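PDB 1FNN: CELL division control protein 6 from Pyrobaculum aerophilum, which probably takes part in regulating the initiation of DNA replication as an AAA+ ATPase, and here carries ADP and a magnesium ion. Local coordinates for residues L113-R121 with L148-R159. Numbering follows the deposited sequence.
Sequences LALLVEHLR and LGQEADKLGAFR
Leu155 O is approached from both sequence segments: Arg159 NE donates to it at 2.9 Å, and Arg121 CB packs against it at 3.3 Å. The Arg159 bond is bent, 140° at the hydrogen, and its donor lies well above the carbonyl plane, although the oxygen stays almost within the guanidinium plane. This is the end of the short helix 152-155 in the P-loop AAA domain, where Gly156 leaves helical geometry with a positive phi and the chain turns toward strand 160-166. Helix 109-122 lies against that end. Its Arg121 runs extended from CG to NE, with CG anti to the backbone N (chi1 178°), a course that carries NH1 to Lys154 O at 2.9 Å; the N-H...O angle of 130° makes that bond weak. Arg159 faces the same helix differently: Leu120 O lies over one face of its guanidinium, away from the centre, while Asp124 takes NH2 in a salt bridge and Leu125 O accepts from NH1, so all three nitrogens have partners. Behind these polar groups the contact is aliphatic. The side chains of Leu120 and Leu155 run alongside each other in the same direction, with Leu120 CD1 3.8 Å from Leu155 CD2. Farther along, Leu148 divides its methyls: CD2 reaches CD2 of Leu116 at 3.9 Å, and Leu116 in turn packs on Ile91 and Ile94 of helix 87-97. The other methyl, Leu148 CD1, rests 3.8 Å from Val117 CG2.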
loop_
_atom_site.group_PDB
_atom_site.type_symbol
_atom_site.label_atom_id
_atom_site.label_comp_id
_atom_site.label_asym_id
_atom_site.label_seq_id
_atom_site.Cartn_x
_atom_site.Cartn_y
_atom_site.Cartn_z
ATOM N N LEU A 113 -32.451 7.630 -11.008
ATOM C CA LEU A 113 -31.883 6.719 -11.995
ATOM C C LEU A 113 -32.440 7.012 -13.362
ATOM O O LEU A 113 -31.759 6.985 -14.399
ATOM C CB LEU A 113 -32.161 5.246 -11.649
ATOM C CG LEU A 113 -31.346 4.735 -10.469
ATOM C CD1 LEU A 113 -31.885 3.365 -10.033
ATOM C CD2 LEU A 113 -29.865 4.689 -10.821
ATOM N N ALA A 114 -33.764 7.264 -13.375
ATOM C CA ALA A 114 -34.394 7.604 -14.666
ATOM C C ALA A 114 -33.752 8.869 -15.249
ATOM O O ALA A 114 -33.586 8.953 -16.470
ATOM C CB ALA A 114 -35.882 7.795 -14.407
ATOM N N LEU A 115 -33.522 9.871 -14.425
ATOM C CA LEU A 115 -32.863 11.108 -14.924
ATOM C C LEU A 115 -31.474 10.836 -15.502
ATOM O O LEU A 115 -31.106 11.254 -16.601
ATOM C CB LEU A 115 -32.774 12.131 -13.796
ATOM C CG LEU A 115 -32.184 13.519 -14.159
ATOM C CD1 LEU A 115 -32.994 14.209 -15.242
ATOM C CD2 LEU A 115 -32.105 14.391 -12.916
ATOM N N LEU A 116 -30.705 10.011 -14.798
ATOM C CA LEU A 116 -29.359 9.623 -15.251
ATOM C C LEU A 116 -29.451 8.838 -16.526
ATOM O O LEU A 116 -28.750 9.097 -17.517
ATOM C CB LEU A 116 -28.622 8.858 -14.117
ATOM C CG LEU A 116 -27.339 8.142 -14.609
ATOM C CD1 LEU A 116 -26.348 9.190 -15.109
ATOM C CD2 LEU A 116 -26.773 7.258 -13.512
ATOM N N VAL A 117 -30.426 7.915 -16.628
ATOM C CA VAL A 117 -30.594 7.223 -17.925
ATOM C C VAL A 117 -30.964 8.181 -19.030
ATOM O O VAL A 117 -30.506 8.099 -20.176
ATOM C CB VAL A 117 -31.661 6.108 -17.763
ATOM C CG1 VAL A 117 -32.101 5.559 -19.100
ATOM C CG2 VAL A 117 -31.092 5.004 -16.869
ATOM N N GLU A 118 -31.929 9.084 -18.778
ATOM C CA GLU A 118 -32.337 10.041 -19.831
ATOM C C GLU A 118 -31.176 10.868 -20.357
ATOM O O GLU A 118 -30.906 11.038 -21.576
ATOM C CB GLU A 118 -33.402 10.974 -19.201
ATOM C CG GLU A 118 -33.823 12.074 -20.188
ATOM C CD GLU A 118 -34.510 13.209 -19.446
ATOM O OE1 GLU A 118 -35.509 12.956 -18.743
ATOM O OE2 GLU A 118 -34.064 14.369 -19.551
ATOM N N HIS A 119 -30.385 11.401 -19.416
ATOM C CA HIS A 119 -29.224 12.207 -19.844
ATOM C C HIS A 119 -28.224 11.384 -20.635
ATOM O O HIS A 119 -27.775 11.819 -21.707
ATOM C CB HIS A 119 -28.574 12.891 -18.637
ATOM C CG HIS A 119 -29.159 14.232 -18.318
ATOM N ND1 HIS A 119 -28.550 15.412 -18.710
ATOM C CD2 HIS A 119 -30.293 14.576 -17.646
ATOM C CE1 HIS A 119 -29.294 16.426 -18.288
ATOM N NE2 HIS A 119 -30.350 15.949 -17.645
ATOM N N LEU A 120 -27.917 10.144 -20.198
ATOM C CA LEU A 120 -26.950 9.310 -20.942
ATOM C C LEU A 120 -27.420 9.027 -22.361
ATOM O O LEU A 120 -26.719 9.096 -23.365
ATOM C CB LEU A 120 -26.739 7.985 -20.180
ATOM C CG LEU A 120 -25.946 8.036 -18.862
ATOM C CD1 LEU A 120 -25.960 6.666 -18.175
ATOM C CD2 LEU A 120 -24.513 8.522 -19.080
ATOM N N ARG A 121 -28.719 8.728 -22.472
ATOM C CA ARG A 121 -29.374 8.458 -23.745
ATOM C C ARG A 121 -29.543 9.689 -24.619
ATOM O O ARG A 121 -29.026 9.707 -25.745
ATOM C CB ARG A 121 -30.768 7.862 -23.492
ATOM C CG ARG A 121 -31.543 7.594 -24.777
ATOM C CD ARG A 121 -32.878 6.906 -24.476
ATOM N NE ARG A 121 -33.304 6.222 -25.685
ATOM C CZ ARG A 121 -33.951 5.074 -25.794
ATOM N NH1 ARG A 121 -34.314 4.361 -24.738
ATOM N NH2 ARG A 121 -34.237 4.640 -27.019
ATOM N N LEU A 148 -27.474 -1.466 -13.744
ATOM C CA LEU A 148 -27.772 -0.383 -14.677
ATOM C C LEU A 148 -27.084 -0.584 -16.009
ATOM O O LEU A 148 -27.708 -0.437 -17.059
ATOM C CB LEU A 148 -27.432 0.965 -14.039
ATOM C CG LEU A 148 -27.874 2.226 -14.790
ATOM C CD1 LEU A 148 -29.376 2.195 -15.072
ATOM C CD2 LEU A 148 -27.528 3.471 -13.977
ATOM N N GLY A 149 -25.816 -0.992 -16.046
ATOM C CA GLY A 149 -25.081 -1.188 -17.266
ATOM C C GLY A 149 -25.644 -2.240 -18.206
ATOM O O GLY A 149 -25.240 -2.293 -19.372
ATOM N N GLN A 150 -26.457 -3.166 -17.725
ATOM C CA GLN A 150 -27.123 -4.162 -18.536
ATOM C C GLN A 150 -28.348 -3.648 -19.276
ATOM O O GLN A 150 -28.784 -4.260 -20.257
ATOM C CB GLN A 150 -27.602 -5.330 -17.664
ATOM C CG GLN A 150 -26.563 -6.421 -17.521
ATOM C CD GLN A 150 -27.206 -7.732 -17.071
ATOM O OE1 GLN A 150 -26.740 -8.778 -17.522
ATOM N NE2 GLN A 150 -28.231 -7.654 -16.220
ATOM N N GLU A 151 -28.906 -2.533 -18.875
ATOM C CA GLU A 151 -30.111 -1.969 -19.471
ATOM C C GLU A 151 -29.910 -1.219 -20.760
ATOM O O GLU A 151 -30.274 -0.051 -20.885
ATOM C CB GLU A 151 -30.773 -1.090 -18.383
ATOM C CG GLU A 151 -31.194 -2.079 -17.285
ATOM C CD GLU A 151 -32.437 -1.718 -16.526
ATOM O OE1 GLU A 151 -33.069 -0.705 -16.880
ATOM O OE2 GLU A 151 -32.794 -2.443 -15.568
ATOM N N ALA A 152 -29.420 -1.904 -21.787
ATOM C CA ALA A 152 -29.081 -1.272 -23.041
ATOM C C ALA A 152 -30.285 -0.716 -23.796
ATOM O O ALA A 152 -30.045 0.204 -24.593
ATOM C CB ALA A 152 -28.320 -2.161 -24.014
ATOM N N ASP A 153 -31.451 -1.337 -23.674
ATOM C CA ASP A 153 -32.596 -0.842 -24.436
ATOM C C ASP A 153 -33.091 0.470 -23.848
ATOM O O ASP A 153 -33.339 1.387 -24.631
ATOM C CB ASP A 153 -33.756 -1.839 -24.538
ATOM C CG ASP A 153 -33.334 -3.058 -25.335
ATOM O OD1 ASP A 153 -32.600 -2.909 -26.335
ATOM O OD2 ASP A 153 -33.738 -4.166 -24.956
ATOM N N LYS A 154 -33.079 0.578 -22.524
ATOM C CA LYS A 154 -33.399 1.863 -21.902
ATOM C C LYS A 154 -32.285 2.876 -22.133
ATOM O O LYS A 154 -32.560 4.042 -22.422
ATOM C CB LYS A 154 -33.623 1.704 -20.412
ATOM C CG LYS A 154 -34.923 1.035 -20.009
ATOM C CD LYS A 154 -34.842 0.601 -18.547
ATOM C CE LYS A 154 -36.167 0.007 -18.094
ATOM N NZ LYS A 154 -36.683 -1.000 -19.070
ATOM N N LEU A 155 -31.016 2.422 -22.135
ATOM C CA LEU A 155 -29.931 3.384 -22.360
ATOM C C LEU A 155 -29.812 3.801 -23.813
ATOM O O LEU A 155 -29.330 4.908 -24.105
ATOM C CB LEU A 155 -28.624 2.778 -21.834
ATOM C CG LEU A 155 -28.559 2.730 -20.306
ATOM C CD1 LEU A 155 -27.527 1.701 -19.846
ATOM C CD2 LEU A 155 -28.220 4.124 -19.766
ATOM N N GLY A 156 -30.108 2.877 -24.742
ATOM C CA GLY A 156 -29.876 3.127 -26.157
ATOM C C GLY A 156 -28.631 2.447 -26.694
ATOM O O GLY A 156 -28.421 2.315 -27.906
ATOM N N ALA A 157 -27.741 2.051 -25.780
ATOM C CA ALA A 157 -26.507 1.363 -26.136
ATOM C C ALA A 157 -25.923 0.785 -24.855
ATOM O O ALA A 157 -26.541 1.003 -23.797
ATOM C CB ALA A 157 -25.498 2.313 -26.770
ATOM N N PHE A 158 -24.800 0.061 -24.917
ATOM C CA PHE A 158 -24.223 -0.335 -23.586
ATOM C C PHE A 158 -23.417 0.903 -23.197
ATOM O O PHE A 158 -22.239 1.006 -23.559
ATOM C CB PHE A 158 -23.408 -1.601 -23.797
ATOM C CG PHE A 158 -24.278 -2.827 -23.869
ATOM C CD1 PHE A 158 -24.472 -3.472 -25.072
ATOM C CD2 PHE A 158 -24.889 -3.316 -22.727
ATOM C CE1 PHE A 158 -25.271 -4.607 -25.157
ATOM C CE2 PHE A 158 -25.684 -4.443 -22.811
ATOM C CZ PHE A 158 -25.877 -5.088 -24.019
ATOM N N ARG A 159 -24.090 1.845 -22.509
ATOM C CA ARG A 159 -23.441 3.129 -22.281
ATOM C C ARG A 159 -22.536 3.191 -21.079
ATOM O O ARG A 159 -22.061 4.276 -20.761
ATOM C CB ARG A 159 -24.529 4.241 -22.257
ATOM C CG ARG A 159 -25.082 4.541 -23.659
ATOM C CD ARG A 159 -26.151 5.688 -23.599
ATOM N NE ARG A 159 -26.706 5.916 -24.946
ATOM C CZ ARG A 159 -26.060 6.515 -25.932
ATOM N NH1 ARG A 159 -24.822 6.971 -25.782
ATOM N NH2 ARG A 159 -26.571 6.716 -27.144
#